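Local coordinates for protein putative esterase (Sulfolobus solfataricus P2, PDB 2RAU) that binds calcium and is probably a lipase or esterase of the alpha/beta-hydrolase fold, hydrolysing ester bonds, at residues T59-G63 with E64-T68; K83-V86 with L87-R91; S128-K131 with E132-F136; Y275-Y278 with R279-L282. All blocks are in the same frame, centred on the assembly; numbering follows the deposited sequence. Where two conformers were deposited one is given.

Interaction 1 of 4, residues T59-G63 with E64-T68; sequences TWSSG and EQLVT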
loop_
_atom_site.group_PDB
_atom_site.type_symbol
_atom_site.label_atom_id
_atom_site.label_comp_id
_atom_site.label_asym_id
_atom_site.label_seq_id
_atom_site.Cartn_x
_atom_site.Cartn_y
_atom_site.Cartn_z
ATOM N N THR A 59 -0.103 3.369 3.924
ATOM C CA THR A 59 0.347 4.718 4.238
ATOM C C THR A 59 1.702 5.008 3.585
ATOM O O THR A 59 2.635 4.221 3.714
ATOM C CB THR A 59 0.479 4.888 5.763
ATOM O OG1 THR A 59 -0.687 4.358 6.369
ATOM C CG2 THR A 59 0.612 6.347 6.190
ATOM N N TRP A 60 1.761 6.155 2.900
ATOM C CA TRP A 60 2.902 6.647 2.151
ATOM C C TRP A 60 3.242 5.773 0.960
ATOM O O TRP A 60 4.221 6.035 0.266
ATOM C CB TRP A 60 4.169 6.772 3.006
ATOM C CG TRP A 60 4.008 7.637 4.235
ATOM C CD1 TRP A 60 3.907 9.014 4.289
ATOM C CD2 TRP A 60 4.040 7.184 5.578
ATOM N NE1 TRP A 60 3.799 9.412 5.584
ATOM C CE2 TRP A 60 3.895 8.320 6.402
ATOM C CE3 TRP A 60 4.157 5.915 6.167
ATOM C CZ2 TRP A 60 3.867 8.235 7.789
ATOM C CZ3 TRP A 60 4.075 5.823 7.543
ATOM C CH2 TRP A 60 3.934 6.978 8.340
ATOM N N SER A 61 2.404 4.794 0.670
ATOM C CA SER A 61 2.643 3.910 -0.456
ATOM C C SER A 61 1.838 4.377 -1.681
ATOM O O SER A 61 1.031 5.302 -1.580
ATOM C CB SER A 61 2.401 2.451 -0.042
ATOM O OG SER A 61 2.774 1.484 -1.064
ATOM N N SER A 62 2.179 3.803 -2.845
ATOM C CA SER A 62 1.601 4.147 -4.120
ATOM C C SER A 62 1.549 2.922 -5.040
ATOM O O SER A 62 2.279 1.932 -4.812
ATOM C CB SER A 62 2.442 5.232 -4.777
ATOM O OG SER A 62 3.723 4.771 -5.161
ATOM N N GLY A 63 0.735 3.012 -6.094
ATOM C CA GLY A 63 0.682 1.978 -7.097
ATOM C C GLY A 63 2.028 1.846 -7.784
ATOM O O GLY A 63 2.445 0.740 -8.084
ATOM N N GLU A 64 2.691 2.978 -8.043
ATOM C CA GLU A 64 4.032 2.958 -8.584
ATOM C C GLU A 64 4.987 2.110 -7.711
ATOM O O GLU A 64 5.702 1.242 -8.222
ATOM C CB GLU A 64 4.585 4.397 -8.726
ATOM C CG GLU A 64 5.941 4.382 -9.418
ATOM C CD GLU A 64 6.638 5.726 -9.570
ATOM O OE1 GLU A 64 6.001 6.724 -9.215
ATOM O OE2 GLU A 64 7.810 5.741 -10.062
ATOM N N GLN A 65 4.993 2.348 -6.410
ATOM C CA GLN A 65 5.806 1.571 -5.506
ATOM C C GLN A 65 5.507 0.093 -5.630
ATOM O O GLN A 65 6.437 -0.721 -5.632
ATOM C CB GLN A 65 5.626 2.010 -4.064
ATOM C CG GLN A 65 6.670 1.415 -3.136
ATOM C CD GLN A 65 6.503 1.847 -1.726
ATOM O OE1 GLN A 65 5.390 1.910 -1.184
ATOM N NE2 GLN A 65 7.631 2.158 -1.094
ATOM N N LEU A 66 4.219 -0.236 -5.753
ATOM C CA LEU A 66 3.762 -1.627 -5.823
ATOM C C LEU A 66 4.124 -2.367 -7.076
ATOM O O LEU A 66 4.114 -3.600 -7.094
ATOM C CB LEU A 66 2.264 -1.712 -5.558
ATOM C CG LEU A 66 1.814 -1.964 -4.123
ATOM C CD1 LEU A 66 2.637 -1.323 -3.010
ATOM C CD2 LEU A 66 0.365 -1.828 -3.911
ATOM N N VAL A 67 4.455 -1.621 -8.126
ATOM C CA VAL A 67 4.848 -2.211 -9.395
ATOM C C VAL A 67 6.362 -2.143 -9.570
ATOM O O VAL A 67 6.992 -3.130 -9.835
ATOM C CB VAL A 67 4.169 -1.479 -10.630
ATOM C CG1 VAL A 67 4.570 -2.113 -12.002
ATOM C CG2 VAL A 67 2.639 -1.345 -10.462
ATOM N N THR A 68 6.933 -0.954 -9.446
ATOM C CA THR A 68 8.332 -0.787 -9.756
ATOM C C THR A 68 9.242 -0.321 -8.597
ATOM O O THR A 68 10.444 -0.105 -8.806
ATOM C CB THR A 68 8.528 0.148 -10.994
ATOM O OG1 THR A 68 7.828 1.356 -10.772
ATOM C CG2 THR A 68 8.037 -0.496 -12.315
#

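Interaction 2 of 4, residues K83-V86 with L87-R91; sequences KSIV and LYLAR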
loop_
_atom_site.group_PDB
_atom_site.type_symbol
_atom_site.label_atom_id
_atom_site.label_comp_id
_atom_site.label_asym_id
_atom_site.label_seq_id
_atom_site.Cartn_x
_atom_site.Cartn_y
_atom_site.Cartn_z
ATOM N N LYS A 83 8.686 -11.674 -5.257
ATOM C CA LYS A 83 8.614 -10.872 -4.040
ATOM C C LYS A 83 7.582 -9.753 -4.127
ATOM O O LYS A 83 7.528 -8.903 -3.234
ATOM C CB LYS A 83 9.982 -10.206 -3.755
ATOM C CG LYS A 83 11.143 -11.122 -3.576
ATOM C CD LYS A 83 12.401 -10.291 -3.292
ATOM C CE LYS A 83 13.643 -11.073 -3.250
ATOM N NZ LYS A 83 14.784 -10.150 -3.016
ATOM N N SER A 84 6.746 -9.757 -5.178
ATOM C CA SER A 84 5.802 -8.675 -5.421
ATOM C C SER A 84 4.438 -9.245 -5.774
ATOM O O SER A 84 4.296 -9.902 -6.781
ATOM C CB SER A 84 6.332 -7.778 -6.535
ATOM O OG SER A 84 5.316 -6.930 -6.991
ATOM N N ILE A 85 3.446 -9.013 -4.913
ATOM C CA ILE A 85 2.094 -9.558 -5.146
ATOM C C ILE A 85 1.566 -9.131 -6.521
ATOM O O ILE A 85 0.936 -9.935 -7.214
ATOM C CB ILE A 85 1.111 -9.238 -3.968
ATOM C CG1 ILE A 85 -0.186 -10.053 -4.061
ATOM C CG2 ILE A 85 0.783 -7.762 -3.826
ATOM C CD1 ILE A 85 -0.018 -11.495 -4.258
ATOM N N VAL A 86 1.804 -7.878 -6.918
ATOM C CA VAL A 86 1.307 -7.358 -8.187
ATOM C C VAL A 86 1.894 -8.131 -9.355
ATOM O O VAL A 86 1.165 -8.663 -10.198
ATOM C CB VAL A 86 1.548 -5.812 -8.330
ATOM C CG1 VAL A 86 1.319 -5.343 -9.791
ATOM C CG2 VAL A 86 0.686 -5.024 -7.357
ATOM N N LEU A 87 3.214 -8.221 -9.390
ATOM C CA LEU A 87 3.932 -8.918 -10.464
ATOM C C LEU A 87 3.671 -10.438 -10.489
ATOM O O LEU A 87 3.509 -11.040 -11.536
ATOM C CB LEU A 87 5.410 -8.592 -10.387
ATOM C CG LEU A 87 5.836 -7.095 -10.432
ATOM C CD1 LEU A 87 7.353 -6.987 -10.468
ATOM C CD2 LEU A 87 5.271 -6.288 -11.615
ATOM N N TYR A 88 3.611 -11.034 -9.316
ATOM C CA TYR A 88 3.320 -12.454 -9.148
ATOM C C TYR A 88 1.946 -12.818 -9.684
ATOM O O TYR A 88 1.795 -13.794 -10.428
ATOM C CB TYR A 88 3.389 -12.817 -7.645
ATOM C CG TYR A 88 3.230 -14.305 -7.406
ATOM C CD1 TYR A 88 4.336 -15.159 -7.477
ATOM C CD2 TYR A 88 1.984 -14.875 -7.136
ATOM C CE1 TYR A 88 4.201 -16.517 -7.256
ATOM C CE2 TYR A 88 1.873 -16.234 -6.901
ATOM C CZ TYR A 88 2.971 -17.033 -6.971
ATOM O OH TYR A 88 2.875 -18.373 -6.735
ATOM N N LEU A 89 0.937 -12.056 -9.287
ATOM C CA LEU A 89 -0.408 -12.323 -9.810
ATOM C C LEU A 89 -0.488 -12.062 -11.312
ATOM O O LEU A 89 -1.142 -12.811 -12.011
ATOM C CB LEU A 89 -1.490 -11.588 -9.017
ATOM C CG LEU A 89 -1.684 -11.974 -7.567
ATOM C CD1 LEU A 89 -2.764 -11.052 -7.004
ATOM C CD2 LEU A 89 -2.031 -13.474 -7.442
ATOM N N ALA A 90 0.177 -11.017 -11.808
ATOM C CA ALA A 90 0.193 -10.765 -13.256
ATOM C C ALA A 90 0.890 -11.910 -14.011
ATOM O O ALA A 90 0.415 -12.343 -15.064
ATOM C CB ALA A 90 0.825 -9.413 -13.568
ATOM N N ARG A 91 2.013 -12.424 -13.484
ATOM C CA ARG A 91 2.703 -13.555 -14.117
ATOM C C ARG A 91 1.849 -14.787 -14.164
ATOM O O ARG A 91 1.990 -15.611 -15.040
ATOM C CB ARG A 91 4.008 -13.915 -13.355
ATOM C CG ARG A 91 5.172 -13.036 -13.711
ATOM C CD ARG A 91 5.699 -13.241 -15.167
ATOM N NE ARG A 91 6.304 -14.541 -15.341
ATOM C CZ ARG A 91 7.525 -14.875 -14.921
ATOM N NH1 ARG A 91 8.315 -13.997 -14.318
ATOM N NH2 ARG A 91 7.961 -16.104 -15.116
#

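Interaction 3 of 4, residues S128-K131 with E132-F136; sequences SDIK and EVVSF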
loop_
_atom_site.group_PDB
_atom_site.type_symbol
_atom_site.label_atom_id
_atom_site.label_comp_id
_atom_site.label_asym_id
_atom_site.label_seq_id
_atom_site.Cartn_x
_atom_site.Cartn_y
_atom_site.Cartn_z
ATOM N N SER A 128 -13.931 8.228 -3.024
ATOM C CA SER A 128 -14.329 8.704 -4.344
ATOM C C SER A 128 -13.257 8.364 -5.390
ATOM O O SER A 128 -13.572 8.031 -6.536
ATOM C CB SER A 128 -14.654 10.202 -4.344
ATOM O OG SER A 128 -13.481 11.022 -4.259
ATOM N N ASP A 129 -11.991 8.419 -4.996
ATOM C CA ASP A 129 -10.895 8.140 -5.887
ATOM C C ASP A 129 -10.840 6.644 -6.198
ATOM O O ASP A 129 -10.628 6.251 -7.341
ATOM C CB ASP A 129 -9.571 8.576 -5.258
ATOM C CG ASP A 129 -9.437 10.096 -5.125
ATOM O OD1 ASP A 129 -10.201 10.803 -5.754
ATOM O OD2 ASP A 129 -8.532 10.588 -4.396
ATOM N N ILE A 130 -10.976 5.798 -5.174
ATOM C CA ILE A 130 -11.043 4.372 -5.408
ATOM C C ILE A 130 -12.238 4.031 -6.364
ATOM O O ILE A 130 -12.101 3.187 -7.256
ATOM C CB ILE A 130 -11.142 3.591 -4.080
ATOM C CG1 ILE A 130 -9.874 3.853 -3.200
ATOM C CG2 ILE A 130 -11.265 2.097 -4.360
ATOM C CD1 ILE A 130 -10.012 3.373 -1.697
ATOM N N LYS A 131 -13.398 4.656 -6.147
ATOM C CA LYS A 131 -14.559 4.460 -7.012
ATOM C C LYS A 131 -14.287 4.765 -8.509
ATOM O O LYS A 131 -14.700 4.000 -9.407
ATOM C CB LYS A 131 -15.781 5.248 -6.490
ATOM C CG LYS A 131 -17.028 5.222 -7.403
ATOM C CD LYS A 131 -17.580 3.846 -7.815
ATOM C CE LYS A 131 -18.786 3.402 -7.044
ATOM N NZ LYS A 131 -19.340 2.119 -7.576
ATOM N N GLU A 132 -13.618 5.877 -8.778
ATOM C CA GLU A 132 -13.230 6.213 -10.144
ATOM C C GLU A 132 -12.359 5.131 -10.766
ATOM O O GLU A 132 -12.485 4.838 -11.961
ATOM C CB GLU A 132 -12.484 7.552 -10.192
ATOM C CG GLU A 132 -13.253 8.786 -9.909
ATOM C CD GLU A 132 -14.466 8.971 -10.800
ATOM O OE1 GLU A 132 -14.433 8.667 -11.997
ATOM O OE2 GLU A 132 -15.473 9.397 -10.251
ATOM N N VAL A 133 -11.427 4.583 -9.989
ATOM C CA VAL A 133 -10.549 3.518 -10.481
ATOM C C VAL A 133 -11.378 2.227 -10.746
ATOM O O VAL A 133 -11.210 1.562 -11.768
ATOM C CB VAL A 133 -9.401 3.279 -9.488
ATOM C CG1 VAL A 133 -8.783 1.935 -9.673
ATOM C CG2 VAL A 133 -8.379 4.454 -9.545
ATOM N N VAL A 134 -12.248 1.860 -9.811
ATOM C CA VAL A 134 -13.072 0.661 -9.960
ATOM C C VAL A 134 -13.965 0.730 -11.203
ATOM O O VAL A 134 -14.072 -0.241 -11.936
ATOM C CB VAL A 134 -13.926 0.382 -8.662
ATOM C CG1 VAL A 134 -15.031 -0.667 -8.925
ATOM C CG2 VAL A 134 -12.988 0.001 -7.464
ATOM N N SER A 135 -14.589 1.878 -11.429
ATOM C CA SER A 135 -15.443 2.079 -12.595
ATOM C C SER A 135 -14.636 1.879 -13.889
ATOM O O SER A 135 -15.085 1.225 -14.835
ATOM C CB SER A 135 -16.061 3.474 -12.548
ATOM O OG SER A 135 -16.893 3.620 -11.407
ATOM N N PHE A 136 -13.439 2.450 -13.933
ATOM C CA PHE A 136 -12.553 2.300 -15.082
ATOM C C PHE A 136 -12.168 0.826 -15.306
ATOM O O PHE A 136 -12.138 0.303 -16.461
ATOM C CB PHE A 136 -11.273 3.106 -14.851
ATOM C CG PHE A 136 -10.296 3.040 -15.993
ATOM C CD1 PHE A 136 -9.348 2.030 -16.063
ATOM C CD2 PHE A 136 -10.382 3.930 -17.030
ATOM C CE1 PHE A 136 -8.470 1.940 -17.145
ATOM C CE2 PHE A 136 -9.504 3.837 -18.106
ATOM C CZ PHE A 136 -8.550 2.851 -18.144
HETATM O O HOH W 1 -15.971 8.806 -7.582
#

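Interaction 4 of 4, residues Y275-Y278 with R279-L282; sequences YWPY and RLSL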
loop_
_atom_site.group_PDB
_atom_site.type_symbol
_atom_site.label_atom_id
_atom_site.label_comp_id
_atom_site.label_asym_id
_atom_site.label_seq_id
_atom_site.Cartn_x
_atom_site.Cartn_y
_atom_site.Cartn_z
ATOM N N TYR A 275 4.599 12.367 2.360
ATOM C CA TYR A 275 3.556 12.833 3.267
ATOM C C TYR A 275 2.241 12.109 3.127
ATOM O O TYR A 275 1.871 11.643 2.046
ATOM C CB TYR A 275 3.280 14.309 3.029
ATOM C CG TYR A 275 4.471 15.249 3.131
ATOM C CD1 TYR A 275 5.140 15.406 4.346
ATOM C CD2 TYR A 275 4.858 16.046 2.060
ATOM C CE1 TYR A 275 6.218 16.293 4.467
ATOM C CE2 TYR A 275 5.890 16.955 2.185
ATOM C CZ TYR A 275 6.556 17.070 3.400
ATOM O OH TYR A 275 7.581 17.956 3.575
ATOM N N TRP A 276 1.509 12.090 4.235
ATOM C CA TRP A 276 0.210 11.442 4.331
ATOM C C TRP A 276 -0.722 12.384 5.092
ATOM O O TRP A 276 -0.322 12.939 6.063
ATOM C CB TRP A 276 0.328 10.141 5.099
ATOM C CG TRP A 276 -0.865 9.276 5.060
ATOM C CD1 TRP A 276 -1.785 9.079 6.064
ATOM C CD2 TRP A 276 -1.297 8.456 3.962
ATOM N NE1 TRP A 276 -2.760 8.185 5.644
ATOM C CE2 TRP A 276 -2.478 7.792 4.361
ATOM C CE3 TRP A 276 -0.799 8.207 2.688
ATOM C CZ2 TRP A 276 -3.150 6.889 3.527
ATOM C CZ3 TRP A 276 -1.458 7.305 1.882
ATOM C CH2 TRP A 276 -2.616 6.651 2.301
ATOM N N PRO A 277 -1.970 12.575 4.619
ATOM C CA PRO A 277 -2.846 13.501 5.299
ATOM C C PRO A 277 -3.297 13.032 6.667
ATOM O O PRO A 277 -3.681 11.861 6.870
ATOM C CB PRO A 277 -4.031 13.623 4.341
ATOM C CG PRO A 277 -4.084 12.266 3.680
ATOM C CD PRO A 277 -2.625 11.938 3.458
ATOM N N TYR A 278 -3.218 13.941 7.625
ATOM C CA TYR A 278 -3.812 13.711 8.952
ATOM C C TYR A 278 -5.319 13.452 8.924
ATOM O O TYR A 278 -5.846 12.774 9.804
ATOM C CB TYR A 278 -3.540 14.908 9.921
ATOM C CG TYR A 278 -2.352 14.663 10.845
ATOM C CD1 TYR A 278 -2.437 13.739 11.882
ATOM C CD2 TYR A 278 -1.163 15.369 10.703
ATOM C CE1 TYR A 278 -1.364 13.509 12.741
ATOM C CE2 TYR A 278 -0.092 15.125 11.536
ATOM C CZ TYR A 278 -0.207 14.193 12.563
ATOM O OH TYR A 278 0.860 13.926 13.403
ATOM N N ARG A 279 -6.009 14.016 7.944
ATOM C CA ARG A 279 -7.457 14.011 7.937
ATOM C C ARG A 279 -8.024 12.563 8.035
ATOM O O ARG A 279 -8.982 12.291 8.780
ATOM C CB ARG A 279 -7.963 14.818 6.711
ATOM C CG ARG A 279 -9.475 14.913 6.519
ATOM C CD ARG A 279 -10.045 15.558 7.712
ATOM N NE ARG A 279 -11.438 15.967 7.576
ATOM C CZ ARG A 279 -11.846 17.232 7.457
ATOM N NH1 ARG A 279 -10.995 18.255 7.392
ATOM N NH2 ARG A 279 -13.135 17.480 7.402
ATOM N N LEU A 280 -7.404 11.622 7.343
ATOM C CA LEU A 280 -7.900 10.250 7.344
ATOM C C LEU A 280 -7.966 9.673 8.755
ATOM O O LEU A 280 -8.965 9.075 9.127
ATOM C CB LEU A 280 -7.036 9.377 6.428
ATOM C CG LEU A 280 -7.250 9.466 4.925
ATOM C CD1 LEU A 280 -6.099 8.847 4.222
ATOM C CD2 LEU A 280 -8.584 8.801 4.502
ATOM N N SER A 281 -6.925 9.893 9.552
ATOM C CA SER A 281 -6.874 9.353 10.899
ATOM C C SER A 281 -7.710 10.180 11.864
ATOM O O SER A 281 -8.201 9.663 12.868
ATOM C CB SER A 281 -5.420 9.220 11.386
ATOM O OG SER A 281 -4.752 10.455 11.458
ATOM N N LEU A 282 -7.909 11.458 11.550
ATOM C CA LEU A 282 -8.690 12.327 12.413
ATOM C C LEU A 282 -10.175 12.113 12.176
ATOM O O LEU A 282 -10.983 12.628 12.910
ATOM C CB LEU A 282 -8.306 13.788 12.207
ATOM C CG LEU A 282 -6.873 14.191 12.561
ATOM C CD1 LEU A 282 -6.663 15.652 12.208
ATOM C CD2 LEU A 282 -6.556 13.945 14.000
HETATM O O HOH W 2 -4.078 9.993 8.802
#

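Interaction 1 of 4, residues T59-G63 with E64-T68
Ser61 and Gln65 meet through their side chains just where the loop 59-63 turns into helix 63-68. The hydroxyl OG of Ser61 donates to OE1 of Gln65 at 2.7 Å, arriving in the plane of the amide carbonyl. Two features make this possible: OG of Ser61 lies anti to its backbone N (chi1 -173°), while the Gln65 chain is extended beyond CG, which carries its amide back alongside the incoming loop. The other end of that amide, NE2, is bonded to Ser271, so both ends hold the flat group against rotation. Ser62 turns its hydroxyl differently, between N and carbonyl carbon (chi1 68°), and thereby caps the helix: Gln65 N donates to Ser62 OG over 3.0 Å in a nearly straight bond. Serine suits an N-cap because its short arm can replace the missing carbonyl for a first-turn N-H. Ser62 O accepts from Leu66 N at 3.1 Å, and methyl CD1 of Leu66 lies against Ser61 OG at 3.4 Å. Glu64 sends its extended chain away from the loop, its carboxylate being taken up by Ser70, Asn72, Gly73 and His104. The turn follows strand 52-56 and is largely buried, with Leu66 and Val67 against Thr98 of strand 94-100 and Val67 also against His41 and Val43 of strand 37-45.

Interaction 2 of 4, residues K83-V86 with L87-R91
Ser84 meets Leu87 at the start of helix 85-91, where Ser84 is the N-cap and its hydroxyl accepts the capping bond. The polar contacts are mostly those of the backbone. Leu87 N points almost straight at Ser84 OG, but at 3.4 Å this capping bond is weak; the carbonyl of the same serine takes the firmer bond, from Tyr88 N at 2.9 Å. Ile85 O and Val86 O continue the ladder to Leu89 N and Ala90 N, both at 3.0 Å.

The apolar contacts follow the same spacing. Ile85 and Leu89 run alongside each other in the same direction, with methyl CD1 of Ile85 3.7 Å from CG of Leu89. Since CG of Leu87 is set anti to the carbonyl carbon (chi1 -56°), its branch comes back beside the cap, 3.5 Å from Ser84 OG. Were Leu87 an alanine, the cap hydroxyl would probably lose its apolar cover and a gap is likely to open toward Pro79 and Tyr81.

Branched and aliphatic residues suit this buried helix: Val86, Leu87 and Ala90 press on Val43 of strand 37-45, Leu87 and Ala90 also reach Leu21 of strand 21-29, and Ile85 and Tyr88 lean on helix 338-353.

Interaction 3 of 4, residues S128-K131 with E132-F136
Lys131 O accepts from Ser135 N at 2.9 Å, and Ile130 O takes an equally short bond from Val134 N; these are the shortest backbone links across this part of helix 123-141. In one of its two conformers Ser135 also brings its hydroxyl near Lys131 O, but that second bond is doubtful. The buried carboxylate of Asp129 is salt-bridged by OD2 to Arg102 and by OD1 to Arg30. Ser128 O accepts from Glu132 N at 3.1 Å and from a water, which also donates to Glu132 OE2 at 2.8 Å. Bent at chi2 (-56°), the glutamate turns its carboxylate back toward this water. The amine of Lys131 is engaged further off, in a salt bridge with Asp169, and the same side chain makes a cation-pi contact with Tyr165.

Apolar residues make the packing side. Ile130 CG2 and Val134 CG2 touch at 4.1 Å, their side chains crossing obliquely, and both residues lean on Tyr161 of helix 153-169. Val133 and Val134 rest on Leu54 and Ile130 on Leu56, both of strand 52-56, where beta-branched residues fit closely against the sheet. Apart from Asp129, the buried charge that its two arginines answer, this is the pattern of an amphipathic helix, one of those flanking the central mixed sheet of the alpha/beta-hydrolase fold, whose middle strands pair parallel.

Interaction 4 of 4, residues Y275-Y278 with R279-L282
Tyr278 O is the oxygen on which the donors of helix 278-282 converge. Leu282 N gives it a sound bond of 3.0 Å, running nearly along the C=O axis, whereas Ser281 N supplies a weak, strongly bent one. The hydroxyl of Ser281 is 3.1 Å from the same oxygen, but its proton may go elsewhere, since a water is hydrogen-bonded to Ser281 OG at 2.8 Å, donor not settled. That water donates to Pro277 O at 2.7 Å, and so bridges the last residue of the strand to the first turn of the helix. Serine fits here because its small side chain, with OG between N and carbonyl carbon (chi1 62°), brings the hydroxyl back to the turn.

The stretch is a direct strand-to-helix junction: strand 275-277 pairs antiparallel with strand 207-209, and proline, which lacks an N-H, stands at its end. Beyond it the side chains fold back on one another. Methyl CD1 of Leu280 lies 3.6 Å from CZ2 of Trp276, the two side chains set roughly perpendicular, and is 4.0 Å from Pro277 CG. Phe153 meets the indole edge-to-face, while Trp123 and Trp126 of helix 123-141 touch Leu280. Farther along, Leu282 CD1 reaches Tyr278 CB at 3.9 Å. With alanine in place of Leu282 that branch is gone, and a gap would probably open beside Tyr278 CB and Ile197 of helix 197-203. The phenol hydroxyl of Tyr278 is held by Glu193 N, and Arg279 leads away from the strand, over helix 197-203, to a salt bridge with Glu283.

The four contacts follow one another along the chain, each a local turn. Interactions 1 and 2, with centres about 13 Å apart, touch directly: Val67 CG2 packs against Val86 CG1 at 4.3 Å, and both helices lie on strand 37-45. Thr59 CG2, 3.5 Å from Trp276 CG, joins interaction 1 to the strand-helix junction 275-282. Interactions 2 and 4, about 29 Å apart between centres, lie on opposite sides of the chain's centre; interaction 1 touches both and thus lies between them. Interaction 3 touches none, though its helix 123-141 also rests on strand 37-45. Ser61, Ile130 and Trp276 lie near, without touching, the probable nucleophile elbow, so interactions 1, 3 and 4 surround the presumed active-site region, while interaction 2 packs farther out.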